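Local coordinates for protein adenylation domain (PDB 5N9X) that belongs to the AMP-binding enzyme family of the ANL clan and is modelled with adenosine-5'-triphosphate and threonine bound in its pockets, at residues 22-27 / 48-53; 78-83 / 138-143; 184-189 / 368-373; 201-206 / 219-224. All coordinates share one frame; numbering follows the deposited sequence.

How the contacts relate
Contact 1 comes first along the chain. It closes a short loop, joining helix 20-30 to helix 46-62 around the strand pair 35-39 and 42-45. Contact 2 follows in series and ties helix 79-90 to helix 136-141, spanning strands 94-97, 118-121 and 133-134. Trp52 of contact 1 touches both segments of contact 2. Contact 3 closes the longest loop, from helix 181-191 to the turn after strand 362-367. Contact 4 is nested inside that loop and joins strand 202-205 to helix 213-222. This helix is shared ground: Phe188 of contact 3 packs on Gly220, and Phe24 of contact 1 packs on Trp219. Contact 2 touches neither contact 3 nor contact 4.

Contact 1 of 4, residues 22-27 / 48-53; sequences DLFSRA and LLHSWA
Phe24 of helix 20-30 packs against Leu49 and His50 of helix 46-62 in a buried helix-to-helix contact near the N terminus of the chain. In sequence the two helices are separated by strands 35-39 and 42-45, which pair antiparallel. Phe24 supplies most of the surface from its side. Its CG stands anti to the backbone N (chi1 -177°), and the ring extends from the helix with CE2 and CZ leading. CZ lies 3.7 Å from Leu49 CG. The leucine methyl CD2 is 4.0 Å from the same Phe24 CZ. The adjoining ring corner meets the main chain, with Phe24 CE2 3.7 Å from His50 CA. Both neighbours come at the phenyl ring obliquely. The imidazole is placed differently, since Phe24 CE2 lies at its edge, near its plane. The two atoms that meet there are His50 CD2 and Phe24 CE2, 3.9 Å apart. The ring planes make an angle of 45°, and the centroids are 5.8 Å apart. Around the contact, Phe24 also touches Tyr46. Leu49 reaches Ala36 and Leu37 of strand 35-39, and Leu86 of helix 79-90. The contact is mainly apolar, between side-chain carbons and the backbone at His50, without charge or hydrogen bonding between the segments. His50 turns a ring carbon to the phenyl group, not a nitrogen, so the fit probably rests on van der Waals contact and on burial of the phenyl ring.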
loop_
_atom_site.group_PDB
_atom_site.type_symbol
_atom_site.label_atom_id
_atom_site.label_comp_id
_atom_site.label_asym_id
_atom_site.label_seq_id
_atom_site.Cartn_x
_atom_site.Cartn_y
_atom_site.Cartn_z
ATOM N N ASP A 22 14.626 16.735 6.307
ATOM C CA ASP A 22 16.012 16.504 6.674
ATOM C C ASP A 22 16.636 15.451 5.760
ATOM O O ASP A 22 17.739 15.648 5.226
ATOM C CB ASP A 22 16.143 16.035 8.134
ATOM C CG ASP A 22 15.780 17.114 9.167
ATOM O OD1 ASP A 22 16.012 18.323 8.920
ATOM O OD2 ASP A 22 15.287 16.715 10.256
ATOM N N LEU A 23 15.938 14.326 5.589
ATOM C CA LEU A 23 16.440 13.230 4.762
ATOM C C LEU A 23 16.730 13.664 3.338
ATOM O O LEU A 23 17.800 13.364 2.804
ATOM C CB LEU A 23 15.471 12.034 4.744
ATOM C CG LEU A 23 15.135 11.349 6.085
ATOM C CD1 LEU A 23 14.151 10.188 5.875
ATOM C CD2 LEU A 23 16.351 10.900 6.913
ATOM N N PHE A 24 15.788 14.365 2.725
ATOM C CA PHE A 24 16.015 14.883 1.389
ATOM C C PHE A 24 17.160 15.910 1.359
ATOM O O PHE A 24 17.932 15.953 0.400
ATOM C CB PHE A 24 14.758 15.531 0.819
ATOM C CG PHE A 24 14.932 16.022 -0.592
ATOM C CD1 PHE A 24 15.408 15.169 -1.577
ATOM C CD2 PHE A 24 14.622 17.319 -0.936
ATOM C CE1 PHE A 24 15.566 15.607 -2.881
ATOM C CE2 PHE A 24 14.794 17.771 -2.238
ATOM C CZ PHE A 24 15.265 16.910 -3.212
ATOM N N SER A 25 17.248 16.737 2.399
ATOM C CA SER A 25 18.262 17.784 2.479
ATOM C C SER A 25 19.665 17.194 2.504
ATOM O O SER A 25 20.555 17.605 1.762
ATOM C CB SER A 25 18.028 18.647 3.717
ATOM O OG SER A 25 19.192 19.375 4.049
ATOM N N ARG A 26 19.848 16.211 3.364
ATOM C CA ARG A 26 21.113 15.515 3.448
ATOM C C ARG A 26 21.513 14.939 2.086
ATOM O O ARG A 26 22.518 15.327 1.517
ATOM C CB ARG A 26 21.021 14.425 4.504
ATOM C CG ARG A 26 22.281 13.671 4.734
ATOM C CD ARG A 26 21.906 12.272 5.065
ATOM N NE ARG A 26 22.045 12.005 6.491
ATOM C CZ ARG A 26 21.483 10.968 7.108
ATOM N NH1 ARG A 26 20.722 10.110 6.428
ATOM N NH2 ARG A 26 21.663 10.799 8.413
ATOM N N ALA A 27 20.699 14.039 1.551
ATOM C CA ALA A 27 20.984 13.436 0.257
ATOM C C ALA A 27 21.217 14.468 -0.850
ATOM O O ALA A 27 22.094 14.282 -1.692
ATOM C CB ALA A 27 19.852 12.505 -0.135
ATOM N N LEU A 48 18.862 20.171 -8.376
ATOM C CA LEU A 48 17.825 20.996 -9.015
ATOM C C LEU A 48 16.427 20.744 -8.428
ATOM O O LEU A 48 15.642 21.684 -8.263
ATOM C CB LEU A 48 17.830 20.787 -10.542
ATOM C CG LEU A 48 16.681 21.450 -11.330
ATOM C CD1 LEU A 48 16.783 22.984 -11.422
ATOM C CD2 LEU A 48 16.560 20.823 -12.750
ATOM N N LEU A 49 16.122 19.487 -8.110
ATOM C CA LEU A 49 14.908 19.165 -7.360
ATOM C C LEU A 49 14.873 19.936 -6.023
ATOM O O LEU A 49 13.848 20.525 -5.662
ATOM C CB LEU A 49 14.804 17.649 -7.124
ATOM C CG LEU A 49 13.525 17.116 -6.445
ATOM C CD1 LEU A 49 12.232 17.775 -6.996
ATOM C CD2 LEU A 49 13.423 15.593 -6.492
ATOM N N HIS A 50 16.002 19.958 -5.315
ATOM C CA HIS A 50 16.091 20.695 -4.065
ATOM C C HIS A 50 15.808 22.183 -4.252
ATOM O O HIS A 50 15.061 22.784 -3.476
ATOM C CB HIS A 50 17.454 20.512 -3.414
ATOM C CG HIS A 50 17.529 21.098 -2.041
ATOM N ND1 HIS A 50 18.156 22.299 -1.773
ATOM C CD2 HIS A 50 17.025 20.663 -0.860
ATOM C CE1 HIS A 50 18.052 22.565 -0.483
ATOM N NE2 HIS A 50 17.370 21.590 0.094
ATOM N N SER A 51 16.403 22.775 -5.286
ATOM C CA SER A 51 16.126 24.165 -5.623
ATOM C C SER A 51 14.651 24.459 -5.879
ATOM O O SER A 51 14.097 25.425 -5.360
ATOM C CB SER A 51 16.925 24.580 -6.857
ATOM O OG SER A 51 18.136 25.163 -6.458
ATOM N N TRP A 52 14.052 23.629 -6.722
ATOM C CA TRP A 52 12.670 23.755 -7.147
ATOM C C TRP A 52 11.771 23.710 -5.899
ATOM O O TRP A 52 10.905 24.580 -5.684
ATOM C CB TRP A 52 12.386 22.620 -8.144
ATOM C CG TRP A 52 11.056 22.590 -8.822
ATOM C CD1 TRP A 52 10.031 23.489 -8.689
ATOM C CD2 TRP A 52 10.624 21.630 -9.800
ATOM N NE1 TRP A 52 8.980 23.122 -9.500
ATOM C CE2 TRP A 52 9.323 21.986 -10.192
ATOM C CE3 TRP A 52 11.213 20.494 -10.368
ATOM C CZ2 TRP A 52 8.596 21.249 -11.145
ATOM C CZ3 TRP A 52 10.485 19.751 -11.301
ATOM C CH2 TRP A 52 9.198 20.133 -11.679
ATOM N N ALA A 53 12.041 22.726 -5.042
ATOM C CA ALA A 53 11.252 22.494 -3.842
ATOM C C ALA A 53 11.329 23.635 -2.827
ATOM O O ALA A 53 10.310 24.042 -2.281
ATOM C CB ALA A 53 11.689 21.170 -3.190
#

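Contact 2 of 4, residues 78-83 / 138-143; sequences GANAIA and NVAALR
Asn80 meets Val139 and Ala140 beside the four-stranded parallel sheet of the AMP-binding fold. Asn80 sits in the first turn of helix 79-90, the helical arm of the beta-alpha-beta crossover from strand 70-74 to strand 94-97. Gly78 occupies the N-cap position of that helix. Val139 and Ala140 lie on helix 136-141, which follows the edge strand 133-134. The CA atoms of Asn80 and Ala140 are 6.2 Å apart. Val139 touches with one branch, its CG1, which lies 3.7 Å from Asn80 O and 3.9 Å from Asn80 CB. Val139 also packs on Leu56 and Met75. The Asn80 amide is set by a chi1 of -56°, with CG anti to its own carbonyl carbon. This brings OD1 alongside Ala140, 3.8 Å from the CA of that residue. The other end of the amide, ND2, is hydrogen-bonded to Glu136 OE2. With both ends engaged, the rotation of the amide is fixed. Arg143 reaches the start of helix 79-90, with NH1 4.3 Å from Ala79 CB. Its NH2 forms a salt bridge with Glu42 OE2, and its NH1 is linked to Asn80 by a water. That water lies at the edge of the guanidinium, in its plane. It accepts from Arg143 NH1 at 2.7 Å and donates to Asn80 OD1 at 2.9 Å.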
loop_
_atom_site.group_PDB
_atom_site.type_symbol
_atom_site.label_atom_id
_atom_site.label_comp_id
_atom_site.label_asym_id
_atom_site.label_seq_id
_atom_site.Cartn_x
_atom_site.Cartn_y
_atom_site.Cartn_z
ATOM N N GLY A 78 4.853 12.377 -11.799
ATOM C CA GLY A 78 5.869 13.019 -12.609
ATOM C C GLY A 78 6.656 14.036 -11.797
ATOM O O GLY A 78 6.432 14.198 -10.587
ATOM N N ALA A 79 7.582 14.713 -12.474
ATOM C CA ALA A 79 8.400 15.764 -11.887
ATOM C C ALA A 79 7.595 16.752 -11.032
ATOM O O ALA A 79 7.936 16.981 -9.876
ATOM C CB ALA A 79 9.141 16.497 -12.986
ATOM N N ASN A 80 6.535 17.333 -11.591
ATOM C CA ASN A 80 5.779 18.361 -10.881
ATOM C C ASN A 80 5.117 17.842 -9.619
ATOM O O ASN A 80 5.106 18.514 -8.603
ATOM C CB ASN A 80 4.696 18.988 -11.782
ATOM C CG ASN A 80 5.252 19.576 -13.080
ATOM O OD1 ASN A 80 6.340 20.173 -13.112
ATOM N ND2 ASN A 80 4.483 19.434 -14.150
ATOM N N ALA A 81 4.545 16.650 -9.683
ATOM C CA ALA A 81 3.868 16.080 -8.527
ATOM C C ALA A 81 4.843 15.859 -7.367
ATOM O O ALA A 81 4.513 16.135 -6.208
ATOM C CB ALA A 81 3.182 14.772 -8.904
ATOM N N ILE A 82 6.039 15.374 -7.688
ATOM C CA ILE A 82 7.047 15.086 -6.690
ATOM C C ILE A 82 7.595 16.377 -6.082
ATOM O O ILE A 82 7.757 16.487 -4.842
ATOM C CB ILE A 82 8.234 14.263 -7.293
ATOM C CG1 ILE A 82 7.759 12.890 -7.778
ATOM C CG2 ILE A 82 9.344 14.140 -6.283
ATOM C CD1 ILE A 82 7.194 11.985 -6.658
ATOM N N ALA A 83 7.913 17.337 -6.947
ATOM C CA ALA A 83 8.468 18.597 -6.485
ATOM C C ALA A 83 7.430 19.349 -5.634
ATOM O O ALA A 83 7.764 19.929 -4.594
ATOM C CB ALA A 83 8.942 19.454 -7.683
ATOM N N ASN A 138 1.836 26.591 -12.621
ATOM C CA ASN A 138 2.446 27.341 -11.535
ATOM C C ASN A 138 3.663 26.610 -10.962
ATOM O O ASN A 138 4.711 27.219 -10.783
ATOM C CB ASN A 138 1.435 27.613 -10.427
ATOM C CG ASN A 138 0.528 28.797 -10.732
ATOM O OD1 ASN A 138 -0.601 28.864 -10.235
ATOM N ND2 ASN A 138 1.013 29.734 -11.550
ATOM N N VAL A 139 3.526 25.310 -10.689
ATOM C CA VAL A 139 4.606 24.503 -10.114
ATOM C C VAL A 139 5.792 24.342 -11.076
ATOM O O VAL A 139 6.948 24.477 -10.659
ATOM C CB VAL A 139 4.090 23.094 -9.684
ATOM C CG1 VAL A 139 5.239 22.108 -9.480
ATOM C CG2 VAL A 139 3.248 23.203 -8.417
ATOM N N ALA A 140 5.500 24.077 -12.350
ATOM C CA ALA A 140 6.528 23.986 -13.395
ATOM C C ALA A 140 7.363 25.258 -13.539
ATOM O O ALA A 140 8.518 25.210 -13.970
ATOM C CB ALA A 140 5.888 23.644 -14.744
ATOM N N ALA A 141 6.778 26.390 -13.183
ATOM C CA ALA A 141 7.407 27.687 -13.409
ATOM C C ALA A 141 8.591 27.923 -12.495
ATOM O O ALA A 141 9.489 28.689 -12.835
ATOM C CB ALA A 141 6.381 28.810 -13.227
ATOM N N LEU A 142 8.582 27.293 -11.324
ATOM C CA LEU A 142 9.640 27.515 -10.342
ATOM C C LEU A 142 10.797 26.534 -10.545
ATOM O O LEU A 142 11.820 26.629 -9.869
ATOM C CB LEU A 142 9.082 27.424 -8.910
ATOM C CG LEU A 142 8.267 28.641 -8.416
ATOM C CD1 LEU A 142 6.870 28.654 -8.982
ATOM C CD2 LEU A 142 8.192 28.750 -6.904
ATOM N N ARG A 143 10.631 25.618 -11.501
ATOM C CA ARG A 143 11.612 24.571 -11.789
ATOM C C ARG A 143 12.962 25.121 -12.225
ATOM O O ARG A 143 13.962 24.948 -11.528
ATOM C CB ARG A 143 11.080 23.635 -12.870
ATOM C CG ARG A 143 12.012 22.494 -13.216
ATOM C CD ARG A 143 11.935 22.194 -14.681
ATOM N NE ARG A 143 12.792 21.075 -15.043
ATOM C CZ ARG A 143 12.335 19.857 -15.307
ATOM N NH1 ARG A 143 11.030 19.617 -15.254
ATOM N NH2 ARG A 143 13.179 18.885 -15.631
HETATM O O HOH W 1 8.512 20.503 -15.026
#

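Contact 3 of 4, residues 184-189 / 368-373; sequences VTALFE and GPQVSE
Gln370 carries its CG anti to its own carbonyl carbon (chi1 -76°) and then runs on extended (chi2 173°), which lays its amide against Leu187 of helix 181-191. Leu187 has its CG anti to the backbone N (chi1 172°), and the branch ending in CD1 lies next to the amide nitrogen. Leu187 CD1 and Gln370 NE2 are 3.5 Å apart. Gln370 also rides along the helix backbone, with its CD 3.6 Å from Leu187 CA and its CG 3.7 Å from Leu187 N. The two side chains cross at a slant. Beside them, Ala186 fits its methyl into the corner between Pro369 and Gln370. Ala186 CB is 3.9 Å from Pro369 CB and equally far from Gln370 CG. Pro369 and Gln370 are the inner residues of a type I beta turn, closed by Val371 N to Gly368 O at 3.2 Å. The contact between the segments is thus van der Waals, while several polar atoms are bonded to neighbours. Gln370 NE2 donates to the carbonyls of His319 and Thr316, which holds the buried amide in place. Asn183 bonds to Pro369 O, and Thr317 to Gln370 O. Leu187 packs on Val318. Val318 and His319 line the pocket of the bound threonine, which is about 9 Å from the Leu187 side chain. The arrangement is consistent with a second shell of the ligand site in an AMP-binding fold, where a helix and a turn back the loop that carries pocket residues.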
loop_
_atom_site.group_PDB
_atom_site.type_symbol
_atom_site.label_atom_id
_atom_site.label_comp_id
_atom_site.label_asym_id
_atom_site.label_seq_id
_atom_site.Cartn_x
_atom_site.Cartn_y
_atom_site.Cartn_z
ATOM N N VAL A 184 7.434 8.136 9.556
ATOM C CA VAL A 184 8.180 7.696 8.382
ATOM C C VAL A 184 9.688 7.528 8.612
ATOM O O VAL A 184 10.278 6.547 8.136
ATOM C CB VAL A 184 8.028 8.637 7.164
ATOM C CG1 VAL A 184 8.460 7.884 5.917
ATOM C CG2 VAL A 184 6.607 9.094 6.992
ATOM N N THR A 185 10.322 8.475 9.310
ATOM C CA THR A 185 11.752 8.338 9.551
ATOM C C THR A 185 12.008 7.106 10.433
ATOM O O THR A 185 12.996 6.403 10.216
ATOM C CB THR A 185 12.408 9.659 10.131
ATOM O OG1 THR A 185 11.791 10.065 11.360
ATOM C CG2 THR A 185 12.317 10.795 9.109
ATOM N N ALA A 186 11.115 6.789 11.369
ATOM C CA ALA A 186 11.261 5.529 12.112
ATOM C C ALA A 186 11.170 4.299 11.192
ATOM O O ALA A 186 11.845 3.307 11.437
ATOM C CB ALA A 186 10.219 5.423 13.234
ATOM N N LEU A 187 10.350 4.360 10.146
ATOM C CA LEU A 187 10.267 3.262 9.174
ATOM C C LEU A 187 11.651 2.924 8.570
ATOM O O LEU A 187 12.126 1.785 8.648
ATOM C CB LEU A 187 9.266 3.603 8.054
ATOM C CG LEU A 187 9.271 2.592 6.885
ATOM C CD1 LEU A 187 8.860 1.204 7.352
ATOM C CD2 LEU A 187 8.428 3.026 5.716
ATOM N N PHE A 188 12.303 3.929 7.995
ATOM C CA PHE A 188 13.592 3.716 7.332
ATOM C C PHE A 188 14.696 3.390 8.306
ATOM O O PHE A 188 15.577 2.613 7.968
ATOM C CB PHE A 188 13.958 4.927 6.450
ATOM C CG PHE A 188 13.139 4.989 5.193
ATOM C CD1 PHE A 188 13.536 4.290 4.052
ATOM C CD2 PHE A 188 11.912 5.667 5.178
ATOM C CE1 PHE A 188 12.757 4.316 2.906
ATOM C CE2 PHE A 188 11.129 5.691 4.040
ATOM C CZ PHE A 188 11.547 5.010 2.905
ATOM N N GLU A 189 14.654 3.930 9.521
ATOM C CA GLU A 189 15.601 3.428 10.516
ATOM C C GLU A 189 15.356 1.934 10.841
ATOM O O GLU A 189 16.303 1.159 10.897
ATOM C CB GLU A 189 15.587 4.274 11.794
ATOM C CG GLU A 189 16.934 4.255 12.549
ATOM C CD GLU A 189 18.091 4.928 11.767
ATOM O OE1 GLU A 189 17.918 6.087 11.324
ATOM O OE2 GLU A 189 19.170 4.294 11.596
ATOM N N GLY A 368 4.845 1.102 18.965
ATOM C CA GLY A 368 6.149 1.623 18.581
ATOM C C GLY A 368 6.094 2.975 17.875
ATOM O O GLY A 368 5.019 3.532 17.665
ATOM N N PRO A 369 7.263 3.499 17.478
ATOM C CA PRO A 369 7.359 4.839 16.872
ATOM C C PRO A 369 6.787 4.960 15.450
ATOM O O PRO A 369 6.646 6.087 14.977
ATOM C CB PRO A 369 8.866 5.102 16.876
ATOM C CG PRO A 369 9.483 3.721 16.777
ATOM C CD PRO A 369 8.577 2.834 17.584
ATOM N N GLN A 370 6.466 3.850 14.782
ATOM C CA GLN A 370 5.811 3.920 13.470
ATOM C C GLN A 370 4.285 3.972 13.561
ATOM O O GLN A 370 3.605 4.239 12.569
ATOM C CB GLN A 370 6.197 2.731 12.588
ATOM C CG GLN A 370 7.575 2.789 11.966
ATOM C CD GLN A 370 7.920 1.483 11.239
ATOM O OE1 GLN A 370 8.957 0.853 11.519
ATOM N NE2 GLN A 370 7.045 1.072 10.303
ATOM N N VAL A 371 3.740 3.675 14.732
ATOM C CA VAL A 371 2.295 3.711 14.884
ATOM C C VAL A 371 1.746 5.162 14.852
ATOM O O VAL A 371 2.131 6.012 15.659
ATOM C CB VAL A 371 1.837 3.005 16.192
ATOM C CG1 VAL A 371 0.317 3.022 16.292
ATOM C CG2 VAL A 371 2.370 1.555 16.256
ATOM N N SER A 372 0.846 5.418 13.906
ATOM C CA SER A 372 0.128 6.701 13.799
ATOM C C SER A 372 -0.604 7.165 15.054
ATOM O O SER A 372 -0.851 6.391 15.962
ATOM C CB SER A 372 -0.884 6.628 12.657
ATOM O OG SER A 372 -2.073 5.983 13.063
ATOM N N GLU A 373 -0.979 8.434 15.084
ATOM C CA GLU A 373 -1.643 8.989 16.252
ATOM C C GLU A 373 -3.158 8.847 16.202
ATOM O O GLU A 373 -3.860 9.577 16.889
ATOM C CB GLU A 373 -1.284 10.471 16.418
ATOM C CG GLU A 373 0.190 10.752 16.657
ATOM C CD GLU A 373 0.733 10.211 17.977
ATOM O OE1 GLU A 373 0.027 9.438 18.673
ATOM O OE2 GLU A 373 1.897 10.546 18.306
#

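Contact 4 of 4, residues 201-206 / 219-224; sequences DRWLLF and WGALST
Strand 202-205 and helix 213-222 pass close together, with Trp203 CA 5.9 Å from Ala221 CA. They are the first strand and the helix of a beta-alpha-beta crossover, which returns to the parallel neighbouring strand 227-230. Trp203 is the side chain that fills the gap. Its CG lies anti to its carbonyl carbon (chi1 -71°), and one face of the indole is turned to the helix backbone. Close to the strand, the CB atoms of Trp203 and Ala221 are 4.0 Å apart. Ala221 N stands 3.8 Å above the ring plane of Trp203, offset toward the rim. Trp216 meets the same indole edge-to-face, and Phe197 is another ring neighbour. The indole N-H is buried, and a water satisfies it, accepting from Trp203 NE1 at 3.0 Å. The same water lies 2.9 Å from Thr224 OG1, so it bridges the strand to Thr224. It also makes a weak bond to Asp201 OD2. Asp201 OD1 forms a salt bridge with Arg279, and its OD2 also accepts from Ser198 N. The far end of the indole rests on Gly220, where the absence of a side chain lets the helix backbone come down onto the ring. The result is a CH-pi contact: Gly220 CA sits 3.5 Å from the centroid of the six-membered ring of Trp203, only 10° off its normal.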
loop_
_atom_site.group_PDB
_atom_site.type_symbol
_atom_site.label_atom_id
_atom_site.label_comp_id
_atom_site.label_asym_id
_atom_site.label_seq_id
_atom_site.Cartn_x
_atom_site.Cartn_y
_atom_site.Cartn_z
ATOM N N ASP A 201 21.080 2.506 -6.251
ATOM C CA ASP A 201 19.815 1.846 -6.566
ATOM C C ASP A 201 18.896 2.665 -7.500
ATOM O O ASP A 201 19.024 3.885 -7.634
ATOM C CB ASP A 201 19.073 1.480 -5.255
ATOM C CG ASP A 201 19.657 0.237 -4.582
ATOM O OD1 ASP A 201 19.785 -0.791 -5.273
ATOM O OD2 ASP A 201 20.003 0.291 -3.379
ATOM N N ARG A 202 18.008 1.950 -8.185
ATOM C CA ARG A 202 16.914 2.558 -8.906
ATOM C C ARG A 202 15.609 2.000 -8.356
ATOM O O ARG A 202 15.381 0.783 -8.404
ATOM C CB ARG A 202 17.002 2.290 -10.401
ATOM C CG ARG A 202 17.878 3.245 -11.188
ATOM C CD ARG A 202 19.136 2.537 -11.629
ATOM N NE ARG A 202 19.867 3.304 -12.623
ATOM C CZ ARG A 202 20.856 2.808 -13.363
ATOM N NH1 ARG A 202 21.229 1.542 -13.216
ATOM N NH2 ARG A 202 21.471 3.579 -14.253
ATOM N N TRP A 203 14.762 2.888 -7.838
ATOM C CA TRP A 203 13.472 2.499 -7.296
ATOM C C TRP A 203 12.401 2.808 -8.343
ATOM O O TRP A 203 12.482 3.815 -9.047
ATOM C CB TRP A 203 13.185 3.243 -5.995
ATOM C CG TRP A 203 14.020 2.804 -4.814
ATOM C CD1 TRP A 203 15.375 2.917 -4.677
ATOM C CD2 TRP A 203 13.542 2.236 -3.595
ATOM N NE1 TRP A 203 15.766 2.439 -3.462
ATOM C CE2 TRP A 203 14.667 2.005 -2.775
ATOM C CE3 TRP A 203 12.275 1.894 -3.119
ATOM C CZ2 TRP A 203 14.563 1.439 -1.497
ATOM C CZ3 TRP A 203 12.168 1.352 -1.864
ATOM C CH2 TRP A 203 13.310 1.124 -1.059
ATOM N N LEU A 204 11.406 1.940 -8.462
ATOM C CA LEU A 204 10.332 2.193 -9.403
ATOM C C LEU A 204 9.177 2.822 -8.650
ATOM O O LEU A 204 8.764 2.283 -7.639
ATOM C CB LEU A 204 9.902 0.887 -10.092
ATOM C CG LEU A 204 8.832 0.987 -11.183
ATOM C CD1 LEU A 204 9.354 1.849 -12.324
ATOM C CD2 LEU A 204 8.432 -0.393 -11.686
ATOM N N LEU A 205 8.667 3.966 -9.095
ATOM C CA LEU A 205 7.418 4.471 -8.520
ATOM C C LEU A 205 6.239 3.811 -9.269
ATOM O O LEU A 205 5.701 4.340 -10.247
ATOM C CB LEU A 205 7.344 6.003 -8.565
ATOM C CG LEU A 205 6.037 6.600 -8.009
ATOM C CD1 LEU A 205 6.053 6.526 -6.516
ATOM C CD2 LEU A 205 5.864 8.061 -8.423
ATOM N N PHE A 206 5.875 2.620 -8.808
ATOM C CA PHE A 206 4.800 1.868 -9.419
ATOM C C PHE A 206 3.410 2.273 -8.881
ATOM O O PHE A 206 2.408 2.138 -9.581
ATOM C CB PHE A 206 5.060 0.362 -9.221
ATOM C CG PHE A 206 4.062 -0.531 -9.909
ATOM C CD1 PHE A 206 2.863 -0.867 -9.287
ATOM C CD2 PHE A 206 4.299 -1.006 -11.189
ATOM C CE1 PHE A 206 1.937 -1.680 -9.919
ATOM C CE2 PHE A 206 3.371 -1.822 -11.830
ATOM C CZ PHE A 206 2.195 -2.157 -11.192
ATOM N N TRP A 219 10.603 7.647 -0.892
ATOM C CA TRP A 219 11.598 7.960 0.114
ATOM C C TRP A 219 12.688 6.900 0.196
ATOM O O TRP A 219 13.807 7.198 0.615
ATOM C CB TRP A 219 10.905 8.187 1.453
ATOM C CG TRP A 219 10.249 9.507 1.383
ATOM C CD1 TRP A 219 8.905 9.763 1.267
ATOM C CD2 TRP A 219 10.903 10.774 1.323
ATOM N NE1 TRP A 219 8.692 11.105 1.173
ATOM C CE2 TRP A 219 9.894 11.756 1.210
ATOM C CE3 TRP A 219 12.243 11.178 1.365
ATOM C CZ2 TRP A 219 10.189 13.129 1.132
ATOM C CZ3 TRP A 219 12.534 12.531 1.299
ATOM C CH2 TRP A 219 11.517 13.491 1.183
ATOM N N GLY A 220 12.381 5.684 -0.223
ATOM C CA GLY A 220 13.414 4.685 -0.445
ATOM C C GLY A 220 14.519 5.295 -1.301
ATOM O O GLY A 220 15.699 5.253 -0.945
ATOM N N ALA A 221 14.108 5.912 -2.407
ATOM C CA ALA A 221 15.021 6.558 -3.341
ATOM C C ALA A 221 15.613 7.869 -2.839
ATOM O O ALA A 221 16.831 8.043 -2.805
ATOM C CB ALA A 221 14.310 6.801 -4.656
ATOM N N LEU A 222 14.751 8.805 -2.477
ATOM C CA LEU A 222 15.161 10.170 -2.208
ATOM C C LEU A 222 15.940 10.350 -0.890
ATOM O O LEU A 222 16.623 11.366 -0.702
ATOM C CB LEU A 222 13.929 11.071 -2.211
ATOM C CG LEU A 222 13.243 11.424 -3.542
ATOM C CD1 LEU A 222 12.291 12.595 -3.334
ATOM C CD2 LEU A 222 14.237 11.694 -4.694
ATOM N N SER A 223 15.831 9.381 0.026
ATOM C CA SER A 223 16.590 9.423 1.286
ATOM C C SER A 223 18.030 8.911 1.175
ATOM O O SER A 223 18.844 9.100 2.088
ATOM C CB SER A 223 15.856 8.628 2.357
ATOM O OG SER A 223 16.199 7.250 2.302
ATOM N N THR A 224 18.353 8.265 0.067
ATOM C CA THR A 224 19.662 7.608 -0.035
ATOM C C THR A 224 20.507 8.117 -1.186
ATOM O O THR A 224 21.642 7.687 -1.346
ATOM C CB THR A 224 19.512 6.089 -0.208
ATOM O OG1 THR A 224 18.778 5.835 -1.416
ATOM C CG2 THR A 224 18.778 5.497 0.988
HETATM O O HOH W 2 18.454 3.122 -2.263
#